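Local coordinates for protein taurocyamine kinase (Schistosoma mansoni, PDB 4WOD) that reversibly transfers a phosphate group between ATP and the guanidino compound taurocyamine, a magnesium-dependent reaction of the phosphagen kinase family, at residues V643-P648 / E704-M709; S638-V643 / T682-N687; F479-R484 / M593-N598. The protein carries 4 engineered substitutions. All coordinates share one frame; numbering follows the deposited sequence.

Contact 1: residues V643-P648 / E704-M709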
ATOM      1  N   VAL A 643      -5.636  30.991  -9.732  1.00 23.94           N
ATOM      2  CA  VAL A 643      -5.563  31.145 -11.181  1.00 24.60           C
ATOM      3  C   VAL A 643      -4.408  30.341 -11.733  1.00 25.09           C
ATOM      4  O   VAL A 643      -3.400  30.134 -11.061  1.00 28.85           O
ATOM      5  CB  VAL A 643      -5.374  32.627 -11.619  1.00 24.77           C
ATOM      6  CG1 VAL A 643      -6.616  33.442 -11.317  1.00 25.95           C
ATOM      7  CG2 VAL A 643      -4.123  33.238 -10.976  1.00 24.51           C
ATOM      8  N   LEU A 644      -4.562  29.888 -12.970  1.00 28.09           N
ATOM      9  CA  LEU A 644      -3.437  29.367 -13.716  1.00 32.85           C
ATOM     10  C   LEU A 644      -2.824  30.543 -14.488  1.00 33.93           C
ATOM     11  O   LEU A 644      -3.405  31.030 -15.461  1.00 33.12           O
ATOM     12  CB  LEU A 644      -3.880  28.241 -14.646  1.00 33.62           C
ATOM     13  CG  LEU A 644      -2.769  27.320 -15.135  1.00 39.58           C
ATOM     14  CD1 LEU A 644      -1.816  27.003 -13.993  1.00 34.53           C
ATOM     15  CD2 LEU A 644      -3.381  26.057 -15.686  1.00 38.69           C
ATOM     16  N   LEU A 645      -1.665  31.012 -14.023  1.00 33.70           N
ATOM     17  CA  LEU A 645      -1.088  32.268 -14.505  1.00 35.02           C
ATOM     18  C   LEU A 645       0.179  32.080 -15.350  1.00 37.69           C
ATOM     19  O   LEU A 645       1.126  31.399 -14.937  1.00 37.68           O
ATOM     20  CB  LEU A 645      -0.781  33.181 -13.315  1.00 33.48           C
ATOM     21  CG  LEU A 645      -0.336  34.619 -13.598  1.00 36.05           C
ATOM     22  CD1 LEU A 645      -1.443  35.404 -14.277  1.00 37.04           C
ATOM     23  CD2 LEU A 645       0.101  35.308 -12.312  1.00 36.30           C
ATOM     24  N   LYS A 646       0.193  32.700 -16.528  1.00 36.23           N
ATOM     25  CA  LYS A 646       1.385  32.704 -17.381  1.00 42.83           C
ATOM     26  C   LYS A 646       2.230  33.952 -17.156  1.00 42.89           C
ATOM     27  O   LYS A 646       1.873  35.046 -17.588  1.00 44.95           O
ATOM     28  CB  LYS A 646       1.000  32.606 -18.856  1.00 43.22           C
ATOM     29  CG  LYS A 646       0.152  31.396 -19.190  1.00 47.19           C
ATOM     30  CD  LYS A 646       0.036  31.207 -20.688  1.00 41.34           C
ATOM     31  CE  LYS A 646      -0.529  32.440 -21.347  1.00 45.59           C
ATOM     32  NZ  LYS A 646      -0.772  32.217 -22.797  1.00 57.74           N
ATOM     33  N   ILE A 647       3.349  33.782 -16.468  1.00 45.36           N
ATOM     34  CA  ILE A 647       4.273  34.883 -16.248  1.00 58.11           C
ATOM     35  C   ILE A 647       5.715  34.459 -16.549  1.00 56.90           C
ATOM     36  O   ILE A 647       6.522  34.295 -15.639  1.00 60.00           O
ATOM     37  CB  ILE A 647       4.162  35.431 -14.800  1.00 57.44           C
ATOM     38  CG1 ILE A 647       4.110  34.293 -13.780  1.00 49.41           C
ATOM     39  CG2 ILE A 647       2.923  36.288 -14.652  1.00 54.42           C
ATOM     40  CD1 ILE A 647       4.134  34.774 -12.347  1.00 55.87           C
ATOM     41  N   PRO A 648       6.041  34.286 -17.841  1.00 57.51           N
ATOM     42  CA  PRO A 648       7.363  33.822 -18.279  1.00 59.51           C
ATOM     43  C   PRO A 648       8.497  34.713 -17.774  1.00 67.71           C
ATOM     44  O   PRO A 648       9.543  34.207 -17.340  1.00 67.11           O
ATOM     45  CB  PRO A 648       7.268  33.889 -19.807  1.00 54.96           C
ATOM     46  CG  PRO A 648       5.826  33.792 -20.097  1.00 55.84           C
ATOM     47  CD  PRO A 648       5.155  34.536 -18.990  1.00 56.65           C
ATOM     48  N   GLU A 704      -6.051  41.039  -5.972  1.00 30.26           N
ATOM     49  CA  GLU A 704      -5.092  42.128  -5.825  1.00 33.89           C
ATOM     50  C   GLU A 704      -3.663  41.641  -6.057  1.00 37.30           C
ATOM     51  O   GLU A 704      -2.875  42.314  -6.721  1.00 35.06           O
ATOM     52  CB  GLU A 704      -5.205  42.774  -4.442  1.00 35.96           C
ATOM     53  CG  GLU A 704      -6.412  43.668  -4.275  1.00 41.44           C
ATOM     54  CD  GLU A 704      -6.373  44.457  -2.985  1.00 49.90           C
ATOM     55  OE1 GLU A 704      -7.111  44.098  -2.045  1.00 48.49           O
ATOM     56  OE2 GLU A 704      -5.597  45.435  -2.910  1.00 58.58           O
ATOM     57  N   GLY A 705      -3.341  40.468  -5.516  1.00 31.34           N
ATOM     58  CA  GLY A 705      -2.030  39.875  -5.698  1.00 34.05           C
ATOM     59  C   GLY A 705      -1.735  39.487  -7.137  1.00 36.79           C
ATOM     60  O   GLY A 705      -0.608  39.633  -7.612  1.00 39.23           O
ATOM     61  N   VAL A 706      -2.748  38.984  -7.834  1.00 35.00           N
ATOM     62  CA  VAL A 706      -2.577  38.541  -9.209  1.00 34.20           C
ATOM     63  C   VAL A 706      -2.523  39.755 -10.129  1.00 38.70           C
ATOM     64  O   VAL A 706      -1.747  39.780 -11.084  1.00 39.77           O
ATOM     65  CB  VAL A 706      -3.706  37.567  -9.633  1.00 33.25           C
ATOM     66  CG1 VAL A 706      -3.725  37.351 -11.148  1.00 29.95           C
ATOM     67  CG2 VAL A 706      -3.557  36.232  -8.891  1.00 24.91           C
ATOM     68  N   ALA A 707      -3.327  40.770  -9.822  1.00 35.59           N
ATOM     69  CA  ALA A 707      -3.313  42.027 -10.577  1.00 41.39           C
ATOM     70  C   ALA A 707      -1.949  42.705 -10.503  1.00 42.74           C
ATOM     71  O   ALA A 707      -1.466  43.270 -11.485  1.00 42.13           O
ATOM     72  CB  ALA A 707      -4.393  42.964 -10.069  1.00 39.83           C
ATOM     73  N   LYS A 708      -1.338  42.651  -9.324  1.00 40.60           N
ATOM     74  CA  LYS A 708       0.023  43.131  -9.150  1.00 44.61           C
ATOM     75  C   LYS A 708       0.999  42.374 -10.024  1.00 50.07           C
ATOM     76  O   LYS A 708       1.764  42.978 -10.765  1.00 52.98           O
ATOM     77  CB  LYS A 708       0.458  43.022  -7.689  1.00 49.89           C
ATOM     78  CG  LYS A 708       0.750  44.382  -7.075  1.00 56.90           C
ATOM     79  CD  LYS A 708       2.235  44.734  -7.194  1.00 55.92           C
ATOM     80  CE  LYS A 708       2.416  46.020  -8.014  1.00 56.47           C
ATOM     81  NZ  LYS A 708       1.636  47.141  -7.401  1.00 59.28           N
ATOM     82  N   MET A 709       0.986  41.050  -9.905  1.00 48.84           N
ATOM     83  CA  MET A 709       1.839  40.184 -10.716  1.00 51.97           C
ATOM     84  C   MET A 709       1.742  40.487 -12.206  1.00 51.61           C
ATOM     85  O   MET A 709       2.758  40.603 -12.889  1.00 57.08           O
ATOM     86  CB  MET A 709       1.484  38.717 -10.479  1.00 47.32           C
ATOM     87  CG  MET A 709       1.956  38.179  -9.155  1.00 54.72           C
ATOM     88  SD  MET A 709       1.784  36.391  -9.053  1.00 58.07           S
ATOM     89  CE  MET A 709       2.303  36.130  -7.368  1.00 53.16           C
TER

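Contact 2: residues S638-V643 / T682-N687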
ATOM      1  N   SER A 638     -12.241  28.341   4.743  1.00 14.40           N
ATOM      2  CA  SER A 638     -11.922  27.122   4.020  1.00 20.08           C
ATOM      3  C   SER A 638     -11.846  27.378   2.524  1.00 17.11           C
ATOM      4  O   SER A 638     -12.168  26.500   1.743  1.00 20.87           O
ATOM      5  CB  SER A 638     -12.956  26.033   4.297  1.00 19.27           C
ATOM      6  OG  SER A 638     -12.464  24.783   3.848  1.00 25.95           O
ATOM      7  N   MET A 639     -11.449  28.585   2.149  1.00 16.47           N
ATOM      8  CA  MET A 639     -11.576  29.060   0.774  1.00 15.93           C
ATOM      9  C   MET A 639     -10.241  29.221   0.113  1.00 16.60           C
ATOM     10  O   MET A 639      -9.344  29.875   0.644  1.00 22.51           O
ATOM     11  CB  MET A 639     -12.312  30.396   0.716  1.00 17.97           C
ATOM     12  CG  MET A 639     -12.468  30.939  -0.703  1.00 21.86           C
ATOM     13  SD  MET A 639     -13.571  32.367  -0.804  1.00 24.02           S
ATOM     14  CE  MET A 639     -15.173  31.522  -0.792  1.00 19.34           C
ATOM     15  N   ARG A 640     -10.126  28.635  -1.067  1.00 21.13           N
ATOM     16  CA  ARG A 640      -8.952  28.789  -1.885  1.00 19.98           C
ATOM     17  C   ARG A 640      -9.369  29.244  -3.275  1.00 16.96           C
ATOM     18  O   ARG A 640     -10.019  28.498  -4.011  1.00 18.78           O
ATOM     19  CB  ARG A 640      -8.159  27.474  -1.944  1.00 20.89           C
ATOM     20  CG  ARG A 640      -6.861  27.548  -2.752  1.00 23.49           C
ATOM     21  CD  ARG A 640      -6.222  26.150  -2.816  1.00 23.12           C
ATOM     22  NE  ARG A 640      -4.956  26.102  -3.539  1.00 30.09           N
ATOM     23  CZ  ARG A 640      -4.839  26.060  -4.866  1.00 33.57           C
ATOM     24  NH1 ARG A 640      -5.918  26.085  -5.638  1.00 34.56           N
ATOM     25  NH2 ARG A 640      -3.637  25.997  -5.426  1.00 33.30           N
ATOM     26  N   ALA A 641      -9.035  30.492  -3.595  1.00 20.72           N
ATOM     27  CA  ALA A 641      -9.216  31.029  -4.939  1.00 20.50           C
ATOM     28  C   ALA A 641      -7.884  31.009  -5.664  1.00 21.67           C
ATOM     29  O   ALA A 641      -6.846  31.355  -5.096  1.00 24.11           O
ATOM     30  CB  ALA A 641      -9.761  32.431  -4.895  1.00 21.39           C
ATOM     31  N   SER A 642      -7.908  30.649  -6.933  1.00 21.92           N
ATOM     32  CA  SER A 642      -6.660  30.454  -7.628  1.00 19.35           C
ATOM     33  C   SER A 642      -6.782  30.756  -9.102  1.00 22.81           C
ATOM     34  O   SER A 642      -7.887  30.798  -9.652  1.00 22.35           O
ATOM     35  CB  SER A 642      -6.163  29.020  -7.422  1.00 21.25           C
ATOM     36  OG  SER A 642      -7.014  28.093  -8.066  1.00 22.17           O
ATOM     37  N   VAL A 643      -5.636  30.991  -9.732  1.00 23.94           N
ATOM     38  CA  VAL A 643      -5.563  31.145 -11.181  1.00 24.60           C
ATOM     39  C   VAL A 643      -4.408  30.341 -11.733  1.00 25.09           C
ATOM     40  O   VAL A 643      -3.400  30.134 -11.061  1.00 28.85           O
ATOM     41  CB  VAL A 643      -5.374  32.627 -11.619  1.00 24.77           C
ATOM     42  CG1 VAL A 643      -6.616  33.442 -11.317  1.00 25.95           C
ATOM     43  CG2 VAL A 643      -4.123  33.238 -10.976  1.00 24.51           C
ATOM     44  N   THR A 682       4.370  29.118 -16.381  1.00 47.99           N
ATOM     45  CA  THR A 682       2.997  29.026 -15.908  1.00 44.82           C
ATOM     46  C   THR A 682       2.930  28.588 -14.451  1.00 47.95           C
ATOM     47  O   THR A 682       3.438  27.526 -14.083  1.00 45.07           O
ATOM     48  CB  THR A 682       2.187  28.056 -16.763  1.00 43.83           C
ATOM     49  OG1 THR A 682       2.310  28.430 -18.138  1.00 46.54           O
ATOM     50  CG2 THR A 682       0.725  28.093 -16.364  1.00 44.54           C
ATOM     51  N   TYR A 683       2.304  29.419 -13.624  1.00 46.10           N
ATOM     52  CA  TYR A 683       2.200  29.146 -12.195  1.00 44.21           C
ATOM     53  C   TYR A 683       0.753  29.067 -11.726  1.00 40.30           C
ATOM     54  O   TYR A 683      -0.107  29.821 -12.185  1.00 34.59           O
ATOM     55  CB  TYR A 683       2.914  30.228 -11.386  1.00 46.56           C
ATOM     56  CG  TYR A 683       4.404  30.049 -11.232  1.00 57.40           C
ATOM     57  CD1 TYR A 683       5.163  29.419 -12.211  1.00 61.29           C
ATOM     58  CD2 TYR A 683       5.055  30.514 -10.099  1.00 61.42           C
ATOM     59  CE1 TYR A 683       6.533  29.262 -12.063  1.00 60.02           C
ATOM     60  CE2 TYR A 683       6.416  30.361  -9.942  1.00 68.08           C
ATOM     61  CZ  TYR A 683       7.150  29.734 -10.924  1.00 64.46           C
ATOM     62  OH  TYR A 683       8.506  29.587 -10.760  1.00 70.76           O
ATOM     63  N   ASP A 684       0.490  28.161 -10.792  1.00 40.53           N
ATOM     64  CA  ASP A 684      -0.777  28.174 -10.081  1.00 35.70           C
ATOM     65  C   ASP A 684      -0.648  29.079  -8.855  1.00 31.79           C
ATOM     66  O   ASP A 684       0.115  28.786  -7.937  1.00 30.00           O
ATOM     67  CB  ASP A 684      -1.193  26.763  -9.677  1.00 38.07           C
ATOM     68  CG  ASP A 684      -2.554  26.731  -9.034  1.00 38.16           C
ATOM     69  OD1 ASP A 684      -2.635  27.009  -7.820  1.00 38.55           O
ATOM     70  OD2 ASP A 684      -3.544  26.453  -9.745  1.00 37.93           O
ATOM     71  N   ILE A 685      -1.382  30.188  -8.858  1.00 25.50           N
ATOM     72  CA  ILE A 685      -1.298  31.162  -7.772  1.00 31.60           C
ATOM     73  C   ILE A 685      -2.572  31.142  -6.940  1.00 26.50           C
ATOM     74  O   ILE A 685      -3.673  31.170  -7.484  1.00 26.43           O
ATOM     75  CB  ILE A 685      -1.075  32.605  -8.302  1.00 30.92           C
ATOM     76  CG1 ILE A 685       0.070  32.647  -9.320  1.00 32.08           C
ATOM     77  CG2 ILE A 685      -0.813  33.567  -7.149  1.00 29.41           C
ATOM     78  CD1 ILE A 685       1.402  32.260  -8.735  1.00 31.53           C
ATOM     79  N   SER A 686      -2.438  31.092  -5.623  1.00 27.52           N
ATOM     80  CA  SER A 686      -3.632  31.125  -4.783  1.00 26.55           C
ATOM     81  C   SER A 686      -3.423  31.988  -3.542  1.00 30.63           C
ATOM     82  O   SER A 686      -2.290  32.261  -3.156  1.00 31.43           O
ATOM     83  CB  SER A 686      -4.037  29.702  -4.383  1.00 28.28           C
ATOM     84  OG  SER A 686      -2.961  29.015  -3.768  1.00 31.61           O
ATOM     85  N   ASN A 687      -4.514  32.432  -2.925  1.00 25.74           N
ATOM     86  CA  ASN A 687      -4.400  33.062  -1.616  1.00 26.36           C
ATOM     87  C   ASN A 687      -3.890  32.050  -0.617  1.00 26.06           C
ATOM     88  O   ASN A 687      -4.276  30.878  -0.652  1.00 28.87           O
ATOM     89  CB  ASN A 687      -5.733  33.645  -1.143  1.00 22.45           C
ATOM     90  CG  ASN A 687      -6.842  32.600  -1.043  1.00 25.45           C
ATOM     91  OD1 ASN A 687      -7.326  32.094  -2.058  1.00 25.14           O
ATOM     92  ND2 ASN A 687      -7.271  32.295   0.187  1.00 20.06           N
TER
HETATM   93  O   HOH W   1      -5.718  25.255  -8.276  1.00 35.33           O
HETATM   94  O   HOH W   2      -2.984  27.693  -1.403  1.00 38.29           O
HETATM   95  O   HOH W   3      -6.124  27.591 -10.790  1.00 29.91           O

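Contact 3: residues F479-R484 / M593-N598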
ATOM      1  N   PHE A 479      -2.884  36.207 -19.613  1.00 45.75           N
ATOM      2  CA  PHE A 479      -1.990  36.001 -18.499  1.00 44.15           C
ATOM      3  C   PHE A 479      -2.603  34.831 -17.736  1.00 41.69           C
ATOM      4  O   PHE A 479      -1.901  34.002 -17.156  1.00 40.16           O
ATOM      5  CB  PHE A 479      -1.869  37.253 -17.632  1.00 47.28           C
ATOM      6  CG  PHE A 479      -1.065  38.346 -18.266  1.00 50.51           C
ATOM      7  CD1 PHE A 479      -1.679  39.321 -19.038  1.00 48.88           C
ATOM      8  CD2 PHE A 479       0.309  38.387 -18.106  1.00 50.49           C
ATOM      9  CE1 PHE A 479      -0.931  40.325 -19.625  1.00 55.41           C
ATOM     10  CE2 PHE A 479       1.059  39.388 -18.691  1.00 55.70           C
ATOM     11  CZ  PHE A 479       0.439  40.357 -19.449  1.00 56.50           C
ATOM     12  N   ILE A 480      -3.929  34.751 -17.793  1.00 38.13           N
ATOM     13  CA  ILE A 480      -4.678  33.768 -17.016  1.00 37.79           C
ATOM     14  C   ILE A 480      -5.339  32.689 -17.869  1.00 33.93           C
ATOM     15  O   ILE A 480      -6.263  32.958 -18.637  1.00 34.85           O
ATOM     16  CB  ILE A 480      -5.756  34.454 -16.167  1.00 32.21           C
ATOM     17  CG1 ILE A 480      -5.088  35.396 -15.160  1.00 33.37           C
ATOM     18  CG2 ILE A 480      -6.636  33.402 -15.478  1.00 32.85           C
ATOM     19  CD1 ILE A 480      -6.054  36.293 -14.401  1.00 35.84           C
ATOM     20  N   VAL A 481      -4.848  31.464 -17.728  1.00 34.40           N
ATOM     21  CA  VAL A 481      -5.425  30.319 -18.423  1.00 31.08           C
ATOM     22  C   VAL A 481      -6.798  29.943 -17.864  1.00 29.95           C
ATOM     23  O   VAL A 481      -7.734  29.652 -18.614  1.00 24.20           O
ATOM     24  CB  VAL A 481      -4.495  29.100 -18.341  1.00 32.09           C
ATOM     25  CG1 VAL A 481      -5.142  27.893 -19.011  1.00 30.08           C
ATOM     26  CG2 VAL A 481      -3.141  29.423 -18.978  1.00 35.10           C
ATOM     27  N   SER A 482      -6.931  29.966 -16.540  1.00 30.31           N
ATOM     28  CA  SER A 482      -8.203  29.598 -15.922  1.00 26.75           C
ATOM     29  C   SER A 482      -8.287  30.054 -14.470  1.00 25.97           C
ATOM     30  O   SER A 482      -7.273  30.296 -13.819  1.00 23.55           O
ATOM     31  CB  SER A 482      -8.425  28.085 -15.997  1.00 22.19           C
ATOM     32  OG  SER A 482      -7.413  27.395 -15.283  1.00 25.02           O
ATOM     33  N   THR A 483      -9.514  30.146 -13.978  1.00 24.32           N
ATOM     34  CA  THR A 483      -9.786  30.619 -12.625  1.00 22.72           C
ATOM     35  C   THR A 483     -10.639  29.584 -11.888  1.00 21.47           C
ATOM     36  O   THR A 483     -11.435  28.877 -12.499  1.00 23.34           O
ATOM     37  CB  THR A 483     -10.497  31.992 -12.662  1.00 26.91           C
ATOM     38  OG1 THR A 483      -9.719  32.893 -13.459  1.00 24.81           O
ATOM     39  CG2 THR A 483     -10.676  32.586 -11.254  1.00 23.95           C
ATOM     40  N   ARG A 484     -10.467  29.518 -10.570  1.00 22.48           N
ATOM     41  CA  ARG A 484     -11.065  28.496  -9.744  1.00 16.28           C
ATOM     42  C   ARG A 484     -11.210  29.070  -8.333  1.00 16.13           C
ATOM     43  O   ARG A 484     -10.313  29.769  -7.848  1.00 17.95           O
ATOM     44  CB  ARG A 484     -10.177  27.235  -9.758  1.00 18.47           C
ATOM     45  CG  ARG A 484     -10.690  25.968  -9.020  1.00 18.94           C
ATOM     46  CD  ARG A 484      -9.539  24.932  -8.974  1.00 17.89           C
ATOM     47  NE  ARG A 484      -9.865  23.616  -8.402  1.00 20.59           N
ATOM     48  CZ  ARG A 484      -9.630  23.258  -7.137  1.00 25.88           C
ATOM     49  NH1 ARG A 484      -9.107  24.124  -6.287  1.00 23.30           N
ATOM     50  NH2 ARG A 484      -9.930  22.032  -6.710  1.00 26.27           N
ATOM     51  N   MET A 593     -15.131  26.778 -11.338  1.00 19.38           N
ATOM     52  CA  MET A 593     -14.002  27.112 -12.184  1.00 18.56           C
ATOM     53  C   MET A 593     -14.414  27.320 -13.636  1.00 23.92           C
ATOM     54  O   MET A 593     -15.481  26.882 -14.053  1.00 22.17           O
ATOM     55  CB  MET A 593     -12.942  26.009 -12.111  1.00 16.52           C
ATOM     56  CG  MET A 593     -13.433  24.697 -12.696  1.00 22.42           C
ATOM     57  SD  MET A 593     -12.173  23.413 -12.820  1.00 37.25           S
ATOM     58  CE  MET A 593     -11.710  23.141 -11.124  1.00 30.98           C
ATOM     59  N   GLN A 594     -13.552  27.987 -14.401  1.00 25.46           N
ATOM     60  CA  GLN A 594     -13.771  28.159 -15.842  1.00 26.26           C
ATOM     61  C   GLN A 594     -12.515  28.680 -16.523  1.00 25.62           C
ATOM     62  O   GLN A 594     -11.588  29.150 -15.861  1.00 24.91           O
ATOM     63  CB  GLN A 594     -14.934  29.119 -16.113  1.00 27.37           C
ATOM     64  CG  GLN A 594     -14.603  30.580 -15.866  1.00 26.31           C
ATOM     65  CD  GLN A 594     -15.843  31.435 -15.730  1.00 26.21           C
ATOM     66  OE1 GLN A 594     -16.813  31.037 -15.087  1.00 23.93           O
ATOM     67  NE2 GLN A 594     -15.823  32.618 -16.342  1.00 25.58           N
ATOM     68  N   GLN A 595     -12.488  28.585 -17.850  1.00 24.29           N
ATOM     69  CA  GLN A 595     -11.413  29.174 -18.641  1.00 31.48           C
ATOM     70  C   GLN A 595     -11.459  30.687 -18.500  1.00 25.19           C
ATOM     71  O   GLN A 595     -12.529  31.259 -18.299  1.00 29.37           O
ATOM     72  CB  GLN A 595     -11.539  28.789 -20.120  1.00 34.75           C
ATOM     73  CG  GLN A 595     -11.362  27.309 -20.418  1.00 39.02           C
ATOM     74  CD  GLN A 595      -9.914  26.879 -20.390  1.00 37.48           C
ATOM     75  OE1 GLN A 595      -9.372  26.545 -19.334  1.00 38.55           O
ATOM     76  NE2 GLN A 595      -9.276  26.873 -21.556  1.00 46.86           N
ATOM     77  N   GLY A 596     -10.304  31.336 -18.609  1.00 27.23           N
ATOM     78  CA  GLY A 596     -10.248  32.784 -18.539  1.00 27.55           C
ATOM     79  C   GLY A 596     -10.012  33.285 -17.129  1.00 30.50           C
ATOM     80  O   GLY A 596      -9.763  32.496 -16.215  1.00 29.69           O
ATOM     81  N   GLY A 597     -10.108  34.598 -16.945  1.00 28.14           N
ATOM     82  CA  GLY A 597      -9.778  35.208 -15.671  1.00 31.32           C
ATOM     83  C   GLY A 597     -10.925  35.903 -14.965  1.00 26.95           C
ATOM     84  O   GLY A 597     -10.701  36.746 -14.097  1.00 29.17           O
ATOM     85  N   ASN A 598     -12.154  35.541 -15.318  1.00 28.44           N
ATOM     86  CA  ASN A 598     -13.322  36.183 -14.730  1.00 28.48           C
ATOM     87  C   ASN A 598     -13.664  35.618 -13.348  1.00 27.60           C
ATOM     88  O   ASN A 598     -14.551  34.768 -13.205  1.00 24.30           O
ATOM     89  CB  ASN A 598     -14.528  36.051 -15.648  1.00 27.73           C
ATOM     90  CG  ASN A 598     -15.645  36.974 -15.247  1.00 27.84           C
ATOM     91  OD1 ASN A 598     -15.609  37.580 -14.170  1.00 26.83           O
ATOM     92  ND2 ASN A 598     -16.650  37.087 -16.100  1.00 28.83           N
TER

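Contact 1: residues V643-P648 / E704-M709
V643 meets V706 tip to tip: its CG2 methyl lies 3.7 Å from V706 CG2 and only a little farther from CG1 of the same residue, so one branch of the strand valine faces the fork of the helix valine. The torsion of V643 (chi1 -68°) sets CG2 between its own backbone N and carbonyl carbon, and that is the methyl turned to the helix. M702, one turn earlier on helix 695-715, also packs on V643.

Two residues on, L645 spreads its branches over two helix residues. CD2 rests on the thioether of M709, 3.8 Å from SD, with M709 CB close behind, while CD1 makes a longer contact of 4.3 Å with V706 CG1. The L645 and M709 side chains cross obliquely; beyond CG the methionine runs extended, which carries its sulfur out to the leucine branch. I710 of the same helix lies against L645 as well.

I647 comes last, where the strand has given way to loop, and it is looser: its CD1 reaches no nearer than 4.4 Å to M709 SD. Its backbone O accepts a hydrogen bond from S651 OG, a few residues on.

All five touching residues are buried, and the join consists of aliphatic and thioether groups. Strand 643-646 and helix 704-709 run almost parallel, 11° apart, with their axes 10.7 Å from each other at closest approach. This is helix-on-sheet packing in the C-terminal catalytic domain of a phosphagen kinase, whose last long helix lies along one face of the antiparallel sheet.

Contact 2: residues S638-V643 / T682-N687
An antiparallel strand pair in the sheet of the phosphagen kinase catalytic domain brings together R640, of a predicted ATP site, and D684. R640 NH2 forms a salt bridge to D684 OD1 at 2.8 Å, meeting the syn side of the carboxylate but 31° out of its plane. The arginine chain is extended from CG to NE, which carries the guanidinium obliquely across to the neighbouring strand, over S686, whose CB sits 3.7 Å above the centre of one guanidinium face. A water accepts from R640 NH1 and donates to D684 OD2, doubling the link; D684 OD2 also has R669 as a salt-bridge partner, so two positive groups probably polarise the carboxylate.

In the backbone, V643 and I685 form a hydrogen-bonded pair, with V643 N to I685 O and I685 N to V643 O both at 3.0 Å. S642 and S686 make the neighbouring non-hydrogen-bonded pair. Past it the regular ladder weakens: N687 N to A641 O is a weak bond, and the N687 side chain takes over. Its amide bridges two backbone groups of the other strand, ND2 giving a nearly straight bond (169°) to M639 O at 3.2 Å, while OD1 receives A641 N at 2.8 Å in its carbonyl plane.

Contact 3: residues F479-R484 / M593-N598
T483 and G596 mark the tight end of this contact. The threonine OG1 donates to G596 O at 2.8 Å, in the carbonyl plane and on a lone pair, and the same OG1 lies 3.2 Å from G597 CA. I480 presses in beside it: CG2, anti to the backbone N, approaches G596 O to 3.3 Å and also rests on G597 CA. I480 CD1 lies near that CA too, at 4.1 Å, and the backbone angles of G596 themselves call for glycine.

From here toward R484 runs the antiparallel ladder of two central strands of the catalytic-domain sheet, 480-489 and 588-595. T483 and Q594 form its hydrogen-bonded pair, T483 N to Q594 O and Q594 N to T483 O, both 3.0 Å. Where the chain turns a corner at V481, G596 N still reaches V481 O, but 49° out of the carbonyl plane.

The loose, solvent-exposed element is Q595, which folds back at chi2 (-77°) yet brings its OE1 no nearer to S482 than 3.8 Å, at CB. R484 and M593, partly exposed at the far end, still pack closely: they lie side by side, pointing the same way, and the methionine, bent at chi3, sets its CE methyl at the guanidinium edge, 3.3 Å from R484 NE.

Overall arrangement
The three contacts describe one stretch of the second catalytic-domain sheet, their centres 10 to 11 Å apart. Strand 639-646 lies in the middle: contact 2 joins it to strand 682-687 on one edge, contact 1 covers one face with helix 695-715, and strand 480-489 of contact 3 borders its other edge. V643 belongs to both contacts 1 and 2. Backbone pairs tie the rest together, with L645 O 2.7 Å from Y683 N and S642 N 2.7 Å from R484 O. All three contacts include residues of predicted ATP sites; R640 NH1 and R484 NH1 lie 3.8 Å apart, consistent with a pocket made for phosphates. The bound arginine occupies a pocket in the first repeat.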